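Local coordinates for putative cell invasion protein with MAC/Perforin domain (Bacteroides thetaiotaomicron VPI-5482, PDB 3KK7) that is of unproven function but belongs to the membrane-attack complex/perforin (MACPF) family, many of whose members form pores in membranes, at residues F49-A52 with T53-L56; N81-K84 with L85-Y89; K118-T121 with K122-K125. All blocks are in the same frame, centred on the assembly; numbering follows the deposited sequence.

Contact 1: residues F49-A52 with T53-L56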
ATOM      1  N   PHE A  49     -15.451  14.931  -0.818  1.00 57.61           N
ATOM      2  CA  PHE A  49     -15.724  14.648   0.594  1.00 57.66           C
ATOM      3  C   PHE A  49     -16.673  15.674   1.266  1.00 57.48           C
ATOM      4  O   PHE A  49     -16.232  16.564   2.030  1.00 57.44           O
ATOM      5  CB  PHE A  49     -14.404  14.509   1.352  1.00 57.76           C
ATOM      6  CG  PHE A  49     -13.475  13.480   0.746  1.00 58.55           C
ATOM      7  CD1 PHE A  49     -13.907  12.166   0.555  1.00 58.32           C
ATOM      8  CD2 PHE A  49     -12.176  13.823   0.355  1.00 58.35           C
ATOM      9  CE1 PHE A  49     -13.061  11.214  -0.015  1.00 58.98           C
ATOM     10  CE2 PHE A  49     -11.320  12.871  -0.207  1.00 58.14           C
ATOM     11  CZ  PHE A  49     -11.758  11.570  -0.392  1.00 58.73           C
ATOM     12  N   THR A  50     -17.978  15.519   0.954  1.00 56.84           N
ATOM     13  CA  THR A  50     -19.096  16.309   1.556  1.00 56.06           C
ATOM     14  C   THR A  50     -19.064  16.176   3.101  1.00 54.67           C
ATOM     15  O   THR A  50     -18.740  17.144   3.817  1.00 54.48           O
ATOM     16  CB  THR A  50     -20.529  15.847   1.018  1.00 56.18           C
ATOM     17  OG1 THR A  50     -20.465  15.530  -0.379  1.00 56.96           O
ATOM     18  CG2 THR A  50     -21.616  16.913   1.265  1.00 55.99           C
ATOM     19  N   ASP A  51     -19.349  14.956   3.589  1.00 52.45           N
ATOM     20  CA  ASP A  51     -19.413  14.689   5.013  1.00 50.46           C
ATOM     21  C   ASP A  51     -18.384  13.630   5.474  1.00 48.14           C
ATOM     22  O   ASP A  51     -17.695  12.975   4.661  1.00 46.97           O
ATOM     23  CB  ASP A  51     -20.856  14.345   5.438  1.00 50.74           C
ATOM     24  CG  ASP A  51     -21.268  12.917   5.073  1.00 52.37           C
ATOM     25  OD1 ASP A  51     -20.521  11.956   5.384  1.00 52.76           O
ATOM     26  OD2 ASP A  51     -22.375  12.754   4.503  1.00 54.75           O
ATOM     27  N   ALA A  52     -18.339  13.500   6.805  1.00 45.20           N
ATOM     28  CA  ALA A  52     -17.379  12.714   7.548  1.00 42.93           C
ATOM     29  C   ALA A  52     -17.437  11.210   7.275  1.00 40.92           C
ATOM     30  O   ALA A  52     -16.504  10.492   7.589  1.00 40.26           O
ATOM     31  CB  ALA A  52     -17.579  12.986   9.037  1.00 42.63           C
ATOM     32  N   THR A  53     -18.522  10.736   6.681  1.00 38.71           N
ATOM     33  CA  THR A  53     -18.693   9.322   6.434  1.00 36.92           C
ATOM     34  C   THR A  53     -18.099   8.900   5.079  1.00 35.77           C
ATOM     35  O   THR A  53     -17.897   7.711   4.812  1.00 35.76           O
ATOM     36  CB  THR A  53     -20.203   8.927   6.541  1.00 37.10           C
ATOM     37  OG1 THR A  53     -20.877   9.259   5.324  1.00 37.20           O
ATOM     38  CG2 THR A  53     -20.886   9.636   7.736  1.00 34.88           C
ATOM     39  N   ASP A  54     -17.803   9.866   4.221  1.00 34.34           N
ATOM     40  CA  ASP A  54     -17.280   9.556   2.883  1.00 33.33           C
ATOM     41  C   ASP A  54     -15.814   9.126   2.847  1.00 31.57           C
ATOM     42  O   ASP A  54     -15.334   8.827   1.782  1.00 30.85           O
ATOM     43  CB  ASP A  54     -17.419  10.767   1.930  1.00 33.84           C
ATOM     44  CG  ASP A  54     -18.856  11.157   1.641  1.00 35.10           C
ATOM     45  OD1 ASP A  54     -19.709  10.279   1.365  1.00 36.38           O
ATOM     46  OD2 ASP A  54     -19.103  12.375   1.637  1.00 39.48           O
ATOM     47  N   PHE A  55     -15.077   9.127   3.956  1.00 30.15           N
ATOM     48  CA  PHE A  55     -13.668   8.708   3.878  1.00 29.49           C
ATOM     49  C   PHE A  55     -13.507   7.193   3.882  1.00 28.97           C
ATOM     50  O   PHE A  55     -12.443   6.686   3.557  1.00 28.56           O
ATOM     51  CB  PHE A  55     -12.833   9.311   5.000  1.00 29.22           C
ATOM     52  CG  PHE A  55     -12.821  10.785   4.978  1.00 29.45           C
ATOM     53  CD1 PHE A  55     -12.030  11.454   4.091  1.00 28.80           C
ATOM     54  CD2 PHE A  55     -13.639  11.510   5.810  1.00 31.00           C
ATOM     55  CE1 PHE A  55     -12.048  12.833   4.032  1.00 30.63           C
ATOM     56  CE2 PHE A  55     -13.651  12.910   5.763  1.00 31.89           C
ATOM     57  CZ  PHE A  55     -12.864  13.561   4.871  1.00 29.95           C
ATOM     58  N   LEU A  56     -14.562   6.476   4.242  1.00 28.36           N
ATOM     59  CA  LEU A  56     -14.467   5.044   4.397  1.00 28.33           C
ATOM     60  C   LEU A  56     -14.204   4.402   3.044  1.00 27.72           C
ATOM     61  O   LEU A  56     -14.794   4.783   2.058  1.00 27.37           O
ATOM     62  CB  LEU A  56     -15.754   4.495   5.012  1.00 28.33           C
ATOM     63  CG  LEU A  56     -15.598   3.205   5.817  1.00 28.65           C
ATOM     64  CD1 LEU A  56     -14.706   3.404   7.025  1.00 24.59           C
ATOM     65  CD2 LEU A  56     -17.008   2.714   6.233  1.00 29.13           C
TER
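Phe49 and Phe55 meet ring to ring at a slant, their planes 31° apart and their centroids 4.8 Å from each other. Phe55 CE1 hangs over one face of the Phe49 ring, displaced toward its rim, and comes within 3.6 Å of Phe49 CG. Both residues hold CG anti to their own carbonyl carbon, and this turns the two rings onto the same flank of the tight turn 51-54. The Phe55 ring has its edge near Ala52 O, with CD2 3.5 Å from that oxygen, whose hydrogen-bond partner is Tyr216 OH. The buried side chain of Phe55 also packs on Leu213, Thr334 and Met335, so a large apolar side chain suits this position.

On the polar flank, Asp51 OD1 receives two donors from Thr53. Thr53 OG1 donates to the syn lone pair of Asp51 OD1 at 2.7 Å, while the backbone N-H arrives nearly along the C-O direction, closing an Asx turn. Asp54 answers in the other direction: its OD2 is met by Asp51 N at 3.2 Å, on the anti side but 34° out of the carboxylate plane, and Asp54 N donates to Asp51 O, 3.1 Å away, completing the backbone turn. Ala52, whose small methyl suits the bend, rests on Thr218.

Each carboxylate thus braces the other residue's part of the turn, and the two groups lie close together, Asp51 OD1 only 4.0 Å from Asp54 OD2. Their mutual repulsion is probably eased by the donors each receives, two on Asp51 OD1 and one on Asp54 OD2, though the closeness could raise the proton affinity of one of them.

Contact 2: residues N81-K84 with L85-Y89. With EDO (1,2-ethanediol), chain E.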
ATOM      1  N   ASN A  81     -15.934   1.153  -3.995  1.00 25.69           N
ATOM      2  CA  ASN A  81     -17.147   1.879  -4.399  1.00 25.35           C
ATOM      3  C   ASN A  81     -18.242   1.669  -3.335  1.00 25.86           C
ATOM      4  O   ASN A  81     -19.079   0.772  -3.471  1.00 26.19           O
ATOM      5  CB  ASN A  81     -17.631   1.427  -5.778  1.00 25.43           C
ATOM      6  CG  ASN A  81     -18.841   2.230  -6.277  1.00 24.24           C
ATOM      7  OD1 ASN A  81     -19.492   2.908  -5.510  1.00 24.76           O
ATOM      8  ND2 ASN A  81     -19.126   2.148  -7.564  1.00 21.39           N
HETATM    9  N   MSE A  82     -18.213   2.515  -2.294  1.00 25.65           N
HETATM   10  CA  MSE A  82     -19.118   2.448  -1.145  1.00 25.34           C
HETATM   11  C   MSE A  82     -20.588   2.610  -1.482  1.00 24.84           C
HETATM   12  O   MSE A  82     -21.424   1.931  -0.917  1.00 25.21           O
HETATM   13  CB  MSE A  82     -18.745   3.517  -0.117  1.00 25.02           C
HETATM   14  CG  MSE A  82     -17.425   3.267   0.563  1.00 26.05           C
HETATM   15 SE   MSE A  82     -17.352   1.603   1.626  0.75 25.51          SE
HETATM   16  CE  MSE A  82     -18.754   2.091   2.869  1.00 22.26           C
ATOM     17  N   LYS A  83     -20.909   3.529  -2.373  1.00 24.65           N
ATOM     18  CA  LYS A  83     -22.287   3.726  -2.749  1.00 24.60           C
ATOM     19  C   LYS A  83     -22.815   2.421  -3.359  1.00 23.99           C
ATOM     20  O   LYS A  83     -23.894   1.958  -3.003  1.00 23.63           O
ATOM     21  CB  LYS A  83     -22.443   4.904  -3.709  1.00 24.72           C
ATOM     22  CG  LYS A  83     -23.831   5.004  -4.405  1.00 27.04           C
ATOM     23  CD  LYS A  83     -23.927   6.230  -5.326  1.00 29.20           C
ATOM     24  CE  LYS A  83     -25.373   6.539  -5.754  1.00 30.25           C
ATOM     25  NZ  LYS A  83     -25.892   5.626  -6.815  1.00 31.03           N
ATOM     26  N   LYS A  84     -22.057   1.826  -4.266  1.00 23.52           N
ATOM     27  CA  LYS A  84     -22.503   0.583  -4.888  1.00 23.67           C
ATOM     28  C   LYS A  84     -22.600  -0.561  -3.874  1.00 22.22           C
ATOM     29  O   LYS A  84     -23.555  -1.327  -3.885  1.00 22.20           O
ATOM     30  CB  LYS A  84     -21.582   0.178  -6.027  1.00 24.54           C
ATOM     31  CG  LYS A  84     -22.141  -0.956  -6.910  1.00 27.62           C
ATOM     32  CD  LYS A  84     -21.065  -1.482  -7.858  1.00 32.24           C
ATOM     33  CE  LYS A  84     -21.636  -2.509  -8.822  1.00 35.69           C
ATOM     34  NZ  LYS A  84     -21.112  -2.275 -10.220  1.00 39.39           N
ATOM     35  N   LEU A  85     -21.619  -0.665  -2.998  1.00 20.79           N
ATOM     36  CA  LEU A  85     -21.600  -1.729  -1.997  1.00 19.83           C
ATOM     37  C   LEU A  85     -22.804  -1.631  -1.083  1.00 19.17           C
ATOM     38  O   LEU A  85     -23.450  -2.628  -0.811  1.00 18.68           O
ATOM     39  CB  LEU A  85     -20.308  -1.692  -1.167  1.00 19.21           C
ATOM     40  CG  LEU A  85     -20.146  -2.691  -0.010  1.00 17.96           C
ATOM     41  CD1 LEU A  85     -20.017  -4.121  -0.481  1.00 12.64           C
ATOM     42  CD2 LEU A  85     -18.922  -2.276   0.820  1.00 17.44           C
ATOM     43  N   LEU A  86     -23.125  -0.429  -0.635  1.00 19.00           N
ATOM     44  CA  LEU A  86     -24.165  -0.280   0.385  1.00 18.83           C
ATOM     45  C   LEU A  86     -25.546  -0.420  -0.205  1.00 18.95           C
ATOM     46  O   LEU A  86     -26.482  -0.796   0.475  1.00 18.71           O
ATOM     47  CB  LEU A  86     -24.005   1.029   1.156  1.00 18.47           C
ATOM     48  CG  LEU A  86     -22.710   1.137   1.965  1.00 18.82           C
ATOM     49  CD1 LEU A  86     -22.619   2.540   2.589  1.00 16.63           C
ATOM     50  CD2 LEU A  86     -22.509  -0.003   3.024  1.00 17.57           C
ATOM     51  N   GLU A  87     -25.660  -0.160  -1.492  1.00 19.95           N
ATOM     52  CA  GLU A  87     -26.889  -0.424  -2.209  1.00 21.01           C
ATOM     53  C   GLU A  87     -27.293  -1.908  -2.251  1.00 20.45           C
ATOM     54  O   GLU A  87     -28.479  -2.228  -2.350  1.00 20.73           O
ATOM     55  CB  GLU A  87     -26.801   0.167  -3.617  1.00 21.90           C
ATOM     56  CG  GLU A  87     -27.189   1.676  -3.611  1.00 25.67           C
ATOM     57  CD  GLU A  87     -26.748   2.421  -4.859  1.00 29.83           C
ATOM     58  OE1 GLU A  87     -26.246   1.774  -5.819  1.00 32.50           O
ATOM     59  OE2 GLU A  87     -26.923   3.662  -4.860  1.00 32.82           O
ATOM     60  N   ARG A  88     -26.313  -2.795  -2.143  1.00 20.24           N
ATOM     61  CA  ARG A  88     -26.549  -4.238  -2.108  1.00 20.31           C
ATOM     62  C   ARG A  88     -26.493  -4.800  -0.660  1.00 19.58           C
ATOM     63  O   ARG A  88     -27.360  -5.579  -0.261  1.00 18.00           O
ATOM     64  CB  ARG A  88     -25.501  -4.906  -2.985  1.00 21.08           C
ATOM     65  CG  ARG A  88     -25.584  -6.396  -3.086  1.00 22.10           C
ATOM     66  CD  ARG A  88     -26.774  -6.858  -3.845  1.00 24.50           C
ATOM     67  NE  ARG A  88     -26.663  -8.306  -3.888  1.00 27.26           N
ATOM     68  CZ  ARG A  88     -26.285  -9.016  -4.939  1.00 27.98           C
ATOM     69  NH1 ARG A  88     -26.053  -8.436  -6.107  1.00 29.93           N
ATOM     70  NH2 ARG A  88     -26.170 -10.327  -4.822  1.00 27.89           N
ATOM     71  N   TYR A  89     -25.476  -4.389   0.104  1.00 19.30           N
ATOM     72  CA  TYR A  89     -25.253  -4.875   1.469  1.00 19.03           C
ATOM     73  C   TYR A  89     -25.090  -3.715   2.460  1.00 19.17           C
ATOM     74  O   TYR A  89     -23.975  -3.361   2.827  1.00 18.71           O
ATOM     75  CB  TYR A  89     -23.982  -5.735   1.503  1.00 19.35           C
ATOM     76  CG  TYR A  89     -23.901  -6.837   0.493  1.00 17.10           C
ATOM     77  CD1 TYR A  89     -24.822  -7.856   0.469  1.00 17.52           C
ATOM     78  CD2 TYR A  89     -22.870  -6.871  -0.412  1.00 19.42           C
ATOM     79  CE1 TYR A  89     -24.747  -8.861  -0.458  1.00 19.05           C
ATOM     80  CE2 TYR A  89     -22.757  -7.881  -1.335  1.00 19.18           C
ATOM     81  CZ  TYR A  89     -23.689  -8.875  -1.360  1.00 19.45           C
ATOM     82  OH  TYR A  89     -23.549  -9.868  -2.297  1.00 22.63           O
TER
HETATM   83  C1  EDO E 605     -22.022  -9.702  -5.730  1.00 41.48           C
HETATM   84  O1  EDO E 605     -22.465  -8.869  -4.653  1.00 38.17           O
HETATM   85  C2  EDO E 605     -21.544 -11.037  -5.174  1.00 42.19           C
HETATM   86  O2  EDO E 605     -22.652 -11.907  -4.890  1.00 43.53           O
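Selenomethionine Met82 curls back along its own helix, bent the same way at its first three torsions (chi1 -68°, chi2 and chi3 both -62°), and so brings CE to within 3.9 Å of Leu86 CD1. Its selenium lies farther off, 4.3 Å from Leu85 CD2. A long flexible methionine chain, here with selenium for sulfur, can touch both leucines and still reach Leu56, Ile93 and Leu173.

Another face of the helix is ionic. Lys83 runs out extended and bends only at its last torsion, making a salt bridge in which its NZ donates a hydrogen bond to the syn lone pair of Glu87 OE2 at 3.0 Å. The pair stands one turn apart, with Lys83 CG alongside the same oxygen.

At the far end, Arg88 CG lies over the centre of the Tyr89 ring, and an ethanediol molecule, probably from the crystallisation liquor, lies beside both. Its O1 is hydrogen-bonded to Tyr89 OH at 2.8 Å and sits over the centre of the Arg88 guanidinium face; the diol also bonds Tyr187 OH.

Asn81 OD1 accepts from Lys84 N at 3.0 Å, from well above its amide plane, and Asn81 O opens the series of i to i+4 backbone bonds. These features mark a short amphipathic helix with an asparagine N-cap, packed by its apolar side on strands 93-108 and 157-173 of the MACPF sheet.

Contact 3: residues K118-T121 with K122-K125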
ATOM      1  N   LYS A 118       4.084   3.184  19.540  1.00 24.12           N
ATOM      2  CA  LYS A 118       3.455   2.497  18.434  1.00 24.89           C
ATOM      3  C   LYS A 118       2.179   3.195  17.933  1.00 24.26           C
ATOM      4  O   LYS A 118       1.231   2.547  17.492  1.00 23.85           O
ATOM      5  CB  LYS A 118       3.167   1.050  18.856  1.00 25.92           C
ATOM      6  CG  LYS A 118       4.412   0.230  19.086  1.00 28.54           C
ATOM      7  CD  LYS A 118       4.046  -1.255  19.157  1.00 33.84           C
ATOM      8  CE  LYS A 118       5.279  -2.177  19.081  1.00 36.32           C
ATOM      9  NZ  LYS A 118       4.922  -3.523  19.643  1.00 38.86           N
ATOM     10  N   THR A 119       2.195   4.524  17.951  1.00 23.76           N
ATOM     11  CA  THR A 119       1.010   5.318  17.624  1.00 23.22           C
ATOM     12  C   THR A 119       0.461   5.010  16.217  1.00 23.60           C
ATOM     13  O   THR A 119      -0.757   4.773  16.053  1.00 22.52           O
ATOM     14  CB  THR A 119       1.293   6.843  17.799  1.00 22.77           C
ATOM     15  OG1 THR A 119       1.868   7.072  19.104  1.00 21.65           O
ATOM     16  CG2 THR A 119       0.009   7.672  17.632  1.00 19.12           C
ATOM     17  N   PHE A 120       1.354   5.025  15.223  1.00 24.24           N
ATOM     18  CA  PHE A 120       0.986   4.667  13.836  1.00 25.16           C
ATOM     19  C   PHE A 120       0.875   3.154  13.646  1.00 25.42           C
ATOM     20  O   PHE A 120      -0.093   2.677  13.055  1.00 25.52           O
ATOM     21  CB  PHE A 120       1.978   5.237  12.820  1.00 25.39           C
ATOM     22  CG  PHE A 120       1.689   4.823  11.419  1.00 25.72           C
ATOM     23  CD1 PHE A 120       0.482   5.119  10.845  1.00 25.59           C
ATOM     24  CD2 PHE A 120       2.605   4.096  10.687  1.00 27.84           C
ATOM     25  CE1 PHE A 120       0.193   4.712   9.549  1.00 26.15           C
ATOM     26  CE2 PHE A 120       2.310   3.681   9.399  1.00 27.00           C
ATOM     27  CZ  PHE A 120       1.104   3.998   8.836  1.00 25.88           C
ATOM     28  N   THR A 121       1.850   2.415  14.184  1.00 25.40           N
ATOM     29  CA  THR A 121       1.916   0.968  14.057  1.00 25.22           C
ATOM     30  C   THR A 121       0.607   0.274  14.366  1.00 25.69           C
ATOM     31  O   THR A 121       0.162  -0.616  13.629  1.00 26.04           O
ATOM     32  CB  THR A 121       2.988   0.414  14.988  1.00 25.44           C
ATOM     33  OG1 THR A 121       4.256   0.940  14.572  1.00 26.07           O
ATOM     34  CG2 THR A 121       3.004  -1.134  15.004  1.00 22.67           C
ATOM     35  N   LYS A 122      -0.021   0.682  15.459  1.00 26.08           N
ATOM     36  CA  LYS A 122      -1.231   0.003  15.905  1.00 25.98           C
ATOM     37  C   LYS A 122      -2.462   0.346  15.087  1.00 25.52           C
ATOM     38  O   LYS A 122      -3.469  -0.341  15.233  1.00 25.51           O
ATOM     39  CB  LYS A 122      -1.485   0.257  17.380  1.00 25.82           C
ATOM     40  CG  LYS A 122      -1.962   1.640  17.724  1.00 27.49           C
ATOM     41  CD  LYS A 122      -1.922   1.797  19.258  1.00 29.29           C
ATOM     42  CE  LYS A 122      -2.454   3.134  19.717  1.00 30.04           C
ATOM     43  NZ  LYS A 122      -2.642   3.144  21.204  1.00 31.82           N
ATOM     44  N   THR A 123      -2.389   1.397  14.251  1.00 24.89           N
ATOM     45  CA  THR A 123      -3.469   1.717  13.302  1.00 24.23           C
ATOM     46  C   THR A 123      -3.527   0.760  12.101  1.00 24.15           C
ATOM     47  O   THR A 123      -4.543   0.651  11.454  1.00 23.73           O
ATOM     48  CB  THR A 123      -3.389   3.150  12.730  1.00 23.78           C
ATOM     49  OG1 THR A 123      -2.345   3.230  11.747  1.00 24.21           O
ATOM     50  CG2 THR A 123      -3.186   4.150  13.814  1.00 22.16           C
ATOM     51  N   VAL A 124      -2.431   0.096  11.788  1.00 25.03           N
ATOM     52  CA  VAL A 124      -2.395  -0.818  10.661  1.00 25.34           C
ATOM     53  C   VAL A 124      -2.826  -2.192  11.124  1.00 25.89           C
ATOM     54  O   VAL A 124      -2.520  -2.620  12.246  1.00 26.67           O
ATOM     55  CB  VAL A 124      -0.999  -0.854  10.014  1.00 25.96           C
ATOM     56  CG1 VAL A 124      -0.971  -1.808   8.801  1.00 24.72           C
ATOM     57  CG2 VAL A 124      -0.565   0.583   9.613  1.00 24.36           C
ATOM     58  N   LYS A 125      -3.592  -2.853  10.265  1.00 25.96           N
ATOM     59  CA  LYS A 125      -4.096  -4.191  10.508  1.00 26.14           C
ATOM     60  C   LYS A 125      -3.066  -5.113  11.171  1.00 26.40           C
ATOM     61  O   LYS A 125      -2.008  -5.378  10.644  1.00 26.29           O
ATOM     62  CB  LYS A 125      -4.516  -4.807   9.181  1.00 26.08           C
ATOM     63  CG  LYS A 125      -4.945  -6.215   9.229  1.00 24.17           C
ATOM     64  CD  LYS A 125      -4.821  -6.816   7.845  1.00 24.89           C
ATOM     65  CE  LYS A 125      -5.563  -8.152   7.730  1.00 23.00           C
ATOM     66  NZ  LYS A 125      -5.111  -8.828   6.490  1.00 24.00           N
TER
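The backbone leaves Lys118 with a positive phi (52°), makes one alpha-like bond from Lys122 N to Lys118 O at 3.0 Å, tightens into a 3-10 turn by the bonds of Thr123 N to Phe120 O and Val124 N to Thr121 O, and then runs out extended at Val124.

The side chain that ties this turn together is Thr123. Its OG1 sits between its own backbone N and carbonyl carbon (chi1 75°), and from there it turns back to donate to Phe120 O, 2.7 Å away and in the carbonyl plane. Thr123 N reaches the same oxygen from above that plane at 2.9 Å, so one carbonyl is gripped twice by one residue. The methyl CG2 meanwhile faces Thr119 O, and Leu343 packs against the side chain.

Phe120 crosses Thr123 at about a right angle, its CD1 3.5 Å from OG1. With CG anti to the backbone N, the ring swings round to the side of Val124, whose CG2 lies 3.9 Å from Phe120 CZ. The branched, compact valine can put CG2 against this ring without a long chain; the ring also stacks with Phe135. Lys122 CG lies beside Lys118 O at 3.3 Å while its chain stretches on, as befits an exposed lysine. Thr121, by contrast, turns its hydroxyl to Glu115.

A valine in place of Thr123 would probably leave Phe120 O with only the backbone N-H of that residue from this turn, making the 3-10 bend less firmly fixed. Because Thr123 is buried, the chemistry implies an internal pairing: the hydroxyl spends its proton on a backbone oxygen of the same turn, and the bond satisfies it where it lies beside the Phe120 ring and Leu343.

All three contacts lie within the MACPF region, in series along the chain. Contacts 1 and 2 are neighbours, with centres about 14 Å apart, and they touch where Leu56 O lies 3.4 Å from Met82 CG; both also reach strand 157-173, through Leu173. Contact 3 stands apart, its centre about 22 Å from that of contact 1 and about 28 Å from that of contact 2, with nearest atoms about 11 and 16 Å away. Contacts 1 and 3 are nonetheless linked through the sheet: 49-56 packs on strand 211-218, which pairs with the strand 343-345 beside 118-125. The ethanediol at contact 2, probably from the crystallisation liquor, is not evidence of a functional site.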